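PDB 4WBE: caprin-1 from Homo sapiens, which binds mRNAs and regulates their transport, translation or stability, and is essential for the formation of cytoplasmic stress granules. Local coordinates for residues A[46-49]-A[50-53]; A[57-60]-A[61-65]. One frame throughout, in Å; residues are numbered along the deposited sequence.

Contact 1. Residues A[46-49]-A[50-53]; sequences ILSE and EELS
S48 and E51 face each other across the first turn of helix 49-62, each side chain bonding to the other's backbone N-H. The S48 hydroxyl accepts from E51 N, with OG 3.0 Å from N. In return the E51 chain, extended beyond CG, swings back past OG and brings OE1 to 3.1 Å from S48 N. That N-H bond is nearly straight at 169°. It meets OE1 on its anti side, 33° out of the carboxylate plane. This reciprocal pair is a capping box with S48 as N-cap, in the mainly helical Caprin-1 dimerization domain. S48 OG lies between its own backbone N and carbonyl carbon (chi1 68°), which sets it where it can accept from E51 N. The other carboxylate oxygen of E51, OE2, is salt-bridged to R108 of helix 99-111, tying the cap to that helix. On the inner side L47 and L52 cross at about a right angle, L47 CD1 touching L52 CD1 at 3.7 Å; L47 also packs on I105 and V109, L52 on helix 31-39. The exposed E49 pairs its OE1 with K38 of helix 31-39. The first helical backbone bond runs from L52 N to S48 O, 3.0 Å.

Contact 2. Residues A[57-60]-A[61-65]; sequences EFYK and LVDPE
F58 and Y59 both hold CG anti to the backbone N (chi1 -171° and 177°), which lets their rings reach forward to V62 in the last turn of helix 49-62 and to D63 just beyond it. This is i to i+4 side-chain packing at a helix C-terminus, within the Caprin-1 dimerization domain; D63 is the first residue to leave helical backbone angles. V62 lays CG1 over one face of the F58 ring, 3.6 Å from F58 CZ. The pair is buried: F58 also packs on L86 of helix 77-88 and on Y99 and L102 of helix 99-111, while V62 meets H82, L83 and L25. Replacing F58 by an alanine removes the ring, which would probably open a gap among these helices and leave V62 CG1 without the face it rests on. Y59 and D63 run alongside each other in the same direction, with the ring and carboxylate planes 67° apart; D63 OD2 approaches the ring obliquely, 3.4 Å from Y59 CZ. On the outer surface of the same turn K60 bends at chi3 and reaches back to E57, forming a salt bridge in which NZ stands 3.1 Å from E57 OE2, on its syn side. The backbone carries the final helical bonds: V62 N donates to F58 O at 3.1 Å, and D63 N to Y59 O at 2.9 Å. L61 N has F58 O and E57 O as acceptors, both bonds weak. Beyond D63 the chain turns off through P64, whose side chain touches Y76, and P64 CA lies 3.6 Å from K60 O in a bent CA-H...O contact.

The two contacts mark opposite ends of helix 49-62, with their centres about 17 Å apart and no direct touch between them. Contact 1 comes first along the chain, where the loop after helix 31-39 enters the helix; contact 2 follows, where the helix gives way to the loop at 63-65. Both use helix 99-111, reached at different places, but their other neighbours differ: 46-53 meets helix 31-39, whereas 57-65 meets helices 77-88 and 2-27. Helix 49-62 thus joins several helices of the Caprin-1 dimerization domain within one chain. Neither contact touches the second chain of the assembly, so both belong to the internal packing of the subunit.

Contact 1. Residues A[46-49]-A[50-53]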
ATOM      1  N   ILE A  46       5.150  23.626  -7.104  1.00 36.58           N
ATOM      2  CA  ILE A  46       5.682  22.350  -6.650  1.00 32.51           C
ATOM      3  C   ILE A  46       5.728  21.373  -7.828  1.00 32.41           C
ATOM      4  O   ILE A  46       6.706  20.644  -7.999  1.00 32.57           O
ATOM      5  CB  ILE A  46       4.904  21.789  -5.448  1.00 32.12           C
ATOM      6  CG1 ILE A  46       4.929  22.808  -4.307  1.00 30.81           C
ATOM      7  CG2 ILE A  46       5.510  20.464  -4.981  1.00 29.92           C
ATOM      8  CD1 ILE A  46       3.942  22.525  -3.197  1.00 30.46           C
ATOM      9  N   LEU A  47       4.664  21.364  -8.632  1.00 38.59           N
ATOM     10  CA  LEU A  47       4.585  20.507  -9.815  1.00 40.53           C
ATOM     11  C   LEU A  47       4.212  21.306 -11.059  1.00 43.11           C
ATOM     12  O   LEU A  47       3.462  22.274 -10.977  1.00 48.81           O
ATOM     13  CB  LEU A  47       3.528  19.416  -9.612  1.00 38.87           C
ATOM     14  CG  LEU A  47       3.769  18.349  -8.556  1.00 40.25           C
ATOM     15  CD1 LEU A  47       2.671  17.298  -8.599  1.00 40.34           C
ATOM     16  CD2 LEU A  47       5.124  17.702  -8.762  1.00 40.89           C
ATOM     17  N   SER A  48       4.751  20.907 -12.207  1.00 37.22           N
ATOM     18  CA  SER A  48       4.251  21.392 -13.484  1.00 37.56           C
ATOM     19  C   SER A  48       3.076  20.501 -13.853  1.00 41.19           C
ATOM     20  O   SER A  48       2.898  19.435 -13.261  1.00 36.95           O
ATOM     21  CB  SER A  48       5.330  21.293 -14.564  1.00 39.12           C
ATOM     22  OG  SER A  48       5.617  19.943 -14.872  1.00 35.24           O
ATOM     23  N   GLU A  49       2.277  20.931 -14.823  1.00 43.61           N
ATOM     24  CA  GLU A  49       1.160  20.121 -15.292  1.00 43.71           C
ATOM     25  C   GLU A  49       1.687  18.830 -15.912  1.00 39.38           C
ATOM     26  O   GLU A  49       1.057  17.777 -15.823  1.00 38.14           O
ATOM     27  CB  GLU A  49       0.319  20.908 -16.302  1.00 48.30           C
ATOM     28  CG  GLU A  49      -0.855  20.141 -16.906  1.00 49.87           C
ATOM     29  CD  GLU A  49      -1.903  19.721 -15.887  1.00 52.94           C
ATOM     30  OE1 GLU A  49      -2.384  20.581 -15.120  1.00 53.36           O
ATOM     31  OE2 GLU A  49      -2.267  18.527 -15.872  1.00 53.18           O
ATOM     32  N   GLU A  50       2.856  18.934 -16.530  1.00 32.62           N
ATOM     33  CA  GLU A  50       3.512  17.808 -17.178  1.00 37.26           C
ATOM     34  C   GLU A  50       3.915  16.748 -16.155  1.00 35.91           C
ATOM     35  O   GLU A  50       3.707  15.552 -16.368  1.00 33.86           O
ATOM     36  CB  GLU A  50       4.738  18.292 -17.956  1.00 43.67           C
ATOM     37  CG  GLU A  50       4.453  19.432 -18.944  1.00 56.47           C
ATOM     38  CD  GLU A  50       4.364  20.803 -18.280  1.00 62.96           C
ATOM     39  OE1 GLU A  50       5.417  21.425 -18.032  1.00 64.73           O
ATOM     40  OE2 GLU A  50       3.232  21.256 -18.004  1.00 62.77           O
ATOM     41  N   GLU A  51       4.511  17.187 -15.052  1.00 34.30           N
ATOM     42  CA  GLU A  51       4.898  16.269 -13.994  1.00 32.64           C
ATOM     43  C   GLU A  51       3.670  15.653 -13.346  1.00 32.67           C
ATOM     44  O   GLU A  51       3.676  14.485 -12.967  1.00 30.61           O
ATOM     45  CB  GLU A  51       5.758  16.981 -12.956  1.00 29.32           C
ATOM     46  CG  GLU A  51       7.123  17.369 -13.478  1.00 32.21           C
ATOM     47  CD  GLU A  51       7.836  18.318 -12.550  1.00 35.00           C
ATOM     48  OE1 GLU A  51       7.149  19.034 -11.790  1.00 35.97           O
ATOM     49  OE2 GLU A  51       9.083  18.334 -12.561  1.00 36.62           O
ATOM     50  N   LEU A  52       2.615  16.447 -13.231  1.00 32.46           N
ATOM     51  CA  LEU A  52       1.362  15.979 -12.660  1.00 30.46           C
ATOM     52  C   LEU A  52       0.768  14.854 -13.510  1.00 30.54           C
ATOM     53  O   LEU A  52       0.261  13.861 -12.980  1.00 29.53           O
ATOM     54  CB  LEU A  52       0.383  17.150 -12.551  1.00 34.92           C
ATOM     55  CG  LEU A  52      -0.877  16.985 -11.706  1.00 40.09           C
ATOM     56  CD1 LEU A  52      -0.513  16.530 -10.304  1.00 38.79           C
ATOM     57  CD2 LEU A  52      -1.646  18.302 -11.644  1.00 45.46           C
ATOM     58  N   SER A  53       0.852  15.003 -14.830  1.00 29.50           N
ATOM     59  CA  SER A  53       0.367  13.973 -15.742  1.00 33.68           C
ATOM     60  C   SER A  53       1.197  12.697 -15.643  1.00 27.20           C
ATOM     61  O   SER A  53       0.670  11.597 -15.803  1.00 30.01           O
ATOM     62  CB  SER A  53       0.319  14.489 -17.182  1.00 40.64           C
ATOM     63  OG  SER A  53       1.385  15.388 -17.434  1.00 47.29           O
TER
HETATM   64  O   HOH W   1       7.662  19.636 -16.321  1.00 45.42           O

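Contact 2. Residues A[57-60]-A[61-65]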
ATOM      1  N   GLU A  57      -0.298   8.918 -14.759  1.00 21.61           N
ATOM      2  CA  GLU A  57       0.025   7.685 -15.471  1.00 25.10           C
ATOM      3  C   GLU A  57       0.606   6.629 -14.539  1.00 23.43           C
ATOM      4  O   GLU A  57       0.249   5.458 -14.632  1.00 23.90           O
ATOM      5  CB  GLU A  57       0.961   7.955 -16.651  1.00 27.62           C
ATOM      6  CG  GLU A  57       0.294   8.734 -17.769  1.00 36.97           C
ATOM      7  CD  GLU A  57      -0.918   7.989 -18.305  1.00 42.70           C
ATOM      8  OE1 GLU A  57      -0.777   6.792 -18.632  1.00 43.39           O
ATOM      9  OE2 GLU A  57      -2.011   8.588 -18.389  1.00 44.55           O
ATOM     10  N   PHE A  58       1.504   7.046 -13.650  1.00 27.07           N
ATOM     11  CA  PHE A  58       2.096   6.122 -12.692  1.00 21.69           C
ATOM     12  C   PHE A  58       1.032   5.574 -11.749  1.00 22.21           C
ATOM     13  O   PHE A  58       1.067   4.391 -11.381  1.00 20.79           O
ATOM     14  CB  PHE A  58       3.208   6.794 -11.885  1.00 20.89           C
ATOM     15  CG  PHE A  58       4.001   5.833 -11.038  1.00 17.27           C
ATOM     16  CD1 PHE A  58       4.948   4.998 -11.614  1.00 19.75           C
ATOM     17  CD2 PHE A  58       3.790   5.759  -9.667  1.00 17.90           C
ATOM     18  CE1 PHE A  58       5.682   4.107 -10.839  1.00 18.42           C
ATOM     19  CE2 PHE A  58       4.520   4.871  -8.882  1.00 16.14           C
ATOM     20  CZ  PHE A  58       5.464   4.045  -9.467  1.00 17.38           C
ATOM     21  N   TYR A  59       0.096   6.442 -11.366  1.00 23.40           N
ATOM     22  CA  TYR A  59      -1.007   6.059 -10.493  1.00 20.72           C
ATOM     23  C   TYR A  59      -1.767   4.857 -11.045  1.00 22.53           C
ATOM     24  O   TYR A  59      -2.096   3.932 -10.307  1.00 19.59           O
ATOM     25  CB  TYR A  59      -1.987   7.228 -10.362  1.00 22.73           C
ATOM     26  CG  TYR A  59      -3.211   6.909  -9.529  1.00 26.58           C
ATOM     27  CD1 TYR A  59      -3.099   6.483  -8.212  1.00 21.83           C
ATOM     28  CD2 TYR A  59      -4.484   6.967 -10.095  1.00 30.54           C
ATOM     29  CE1 TYR A  59      -4.229   6.178  -7.458  1.00 23.19           C
ATOM     30  CE2 TYR A  59      -5.617   6.655  -9.360  1.00 29.70           C
ATOM     31  CZ  TYR A  59      -5.482   6.260  -8.042  1.00 29.32           C
ATOM     32  OH  TYR A  59      -6.608   5.951  -7.312  1.00 29.74           O
ATOM     33  N   LYS A  60      -2.031   4.878 -12.349  1.00 17.81           N
ATOM     34  CA  LYS A  60      -2.726   3.786 -13.023  1.00 24.27           C
ATOM     35  C   LYS A  60      -1.948   2.469 -12.922  1.00 23.83           C
ATOM     36  O   LYS A  60      -2.536   1.396 -12.813  1.00 20.36           O
ATOM     37  CB  LYS A  60      -2.994   4.151 -14.492  1.00 25.75           C
ATOM     38  CG  LYS A  60      -3.787   5.437 -14.660  1.00 30.62           C
ATOM     39  CD  LYS A  60      -4.435   5.540 -16.045  1.00 32.67           C
ATOM     40  CE  LYS A  60      -3.397   5.647 -17.144  1.00 33.56           C
ATOM     41  NZ  LYS A  60      -3.973   6.140 -18.425  1.00 36.64           N
ATOM     42  N   LEU A  61      -0.622   2.563 -12.967  1.00 20.96           N
ATOM     43  CA  LEU A  61       0.240   1.384 -12.931  1.00 20.94           C
ATOM     44  C   LEU A  61       0.315   0.724 -11.563  1.00 20.77           C
ATOM     45  O   LEU A  61       0.426  -0.497 -11.462  1.00 19.86           O
ATOM     46  CB  LEU A  61       1.647   1.756 -13.386  1.00 20.81           C
ATOM     47  CG  LEU A  61       1.727   2.305 -14.812  1.00 23.75           C
ATOM     48  CD1 LEU A  61       3.169   2.600 -15.166  1.00 27.19           C
ATOM     49  CD2 LEU A  61       1.109   1.311 -15.801  1.00 24.81           C
ATOM     50  N   VAL A  62       0.270   1.524 -10.506  1.00 20.72           N
ATOM     51  CA  VAL A  62       0.433   0.970  -9.171  1.00 14.96           C
ATOM     52  C   VAL A  62      -0.886   0.776  -8.437  1.00 17.04           C
ATOM     53  O   VAL A  62      -0.933   0.091  -7.415  1.00 17.29           O
ATOM     54  CB  VAL A  62       1.439   1.778  -8.322  1.00 15.23           C
ATOM     55  CG1 VAL A  62       2.802   1.739  -8.974  1.00 15.17           C
ATOM     56  CG2 VAL A  62       0.970   3.218  -8.150  1.00 15.79           C
ATOM     57  N   ASP A  63      -1.957   1.350  -8.972  1.00 20.60           N
ATOM     58  CA  ASP A  63      -3.287   1.120  -8.412  1.00 20.75           C
ATOM     59  C   ASP A  63      -4.236   0.665  -9.520  1.00 23.67           C
ATOM     60  O   ASP A  63      -5.200   1.351  -9.845  1.00 22.71           O
ATOM     61  CB  ASP A  63      -3.793   2.408  -7.743  1.00 25.29           C
ATOM     62  CG  ASP A  63      -5.052   2.195  -6.934  1.00 26.80           C
ATOM     63  OD1 ASP A  63      -5.299   1.052  -6.500  1.00 26.84           O
ATOM     64  OD2 ASP A  63      -5.767   3.184  -6.683  1.00 29.77           O
ATOM     65  N   PRO A  64      -3.977  -0.525 -10.091  1.00 21.44           N
ATOM     66  CA  PRO A  64      -4.777  -0.940 -11.249  1.00 19.29           C
ATOM     67  C   PRO A  64      -6.204  -1.303 -10.879  1.00 19.45           C
ATOM     68  O   PRO A  64      -6.460  -1.792  -9.776  1.00 18.27           O
ATOM     69  CB  PRO A  64      -4.030  -2.183 -11.762  1.00 19.96           C
ATOM     70  CG  PRO A  64      -3.316  -2.731 -10.559  1.00 16.26           C
ATOM     71  CD  PRO A  64      -2.938  -1.514  -9.745  1.00 19.20           C
ATOM     72  N   GLU A  65      -7.129  -1.034 -11.792  1.00 23.48           N
ATOM     73  CA  GLU A  65      -8.481  -1.536 -11.643  1.00 29.89           C
ATOM     74  C   GLU A  65      -8.442  -3.048 -11.720  1.00 26.47           C
ATOM     75  O   GLU A  65      -7.591  -3.630 -12.398  1.00 23.64           O
ATOM     76  CB  GLU A  65      -9.411  -0.985 -12.728  1.00 32.22           C
ATOM     77  CG  GLU A  65      -9.632   0.519 -12.674  1.00 42.38           C
ATOM     78  CD  GLU A  65     -10.314   0.988 -11.395  1.00 51.84           C
ATOM     79  OE1 GLU A  65     -10.735   0.147 -10.568  1.00 52.96           O
ATOM     80  OE2 GLU A  65     -10.435   2.219 -11.218  1.00 55.47           O
TER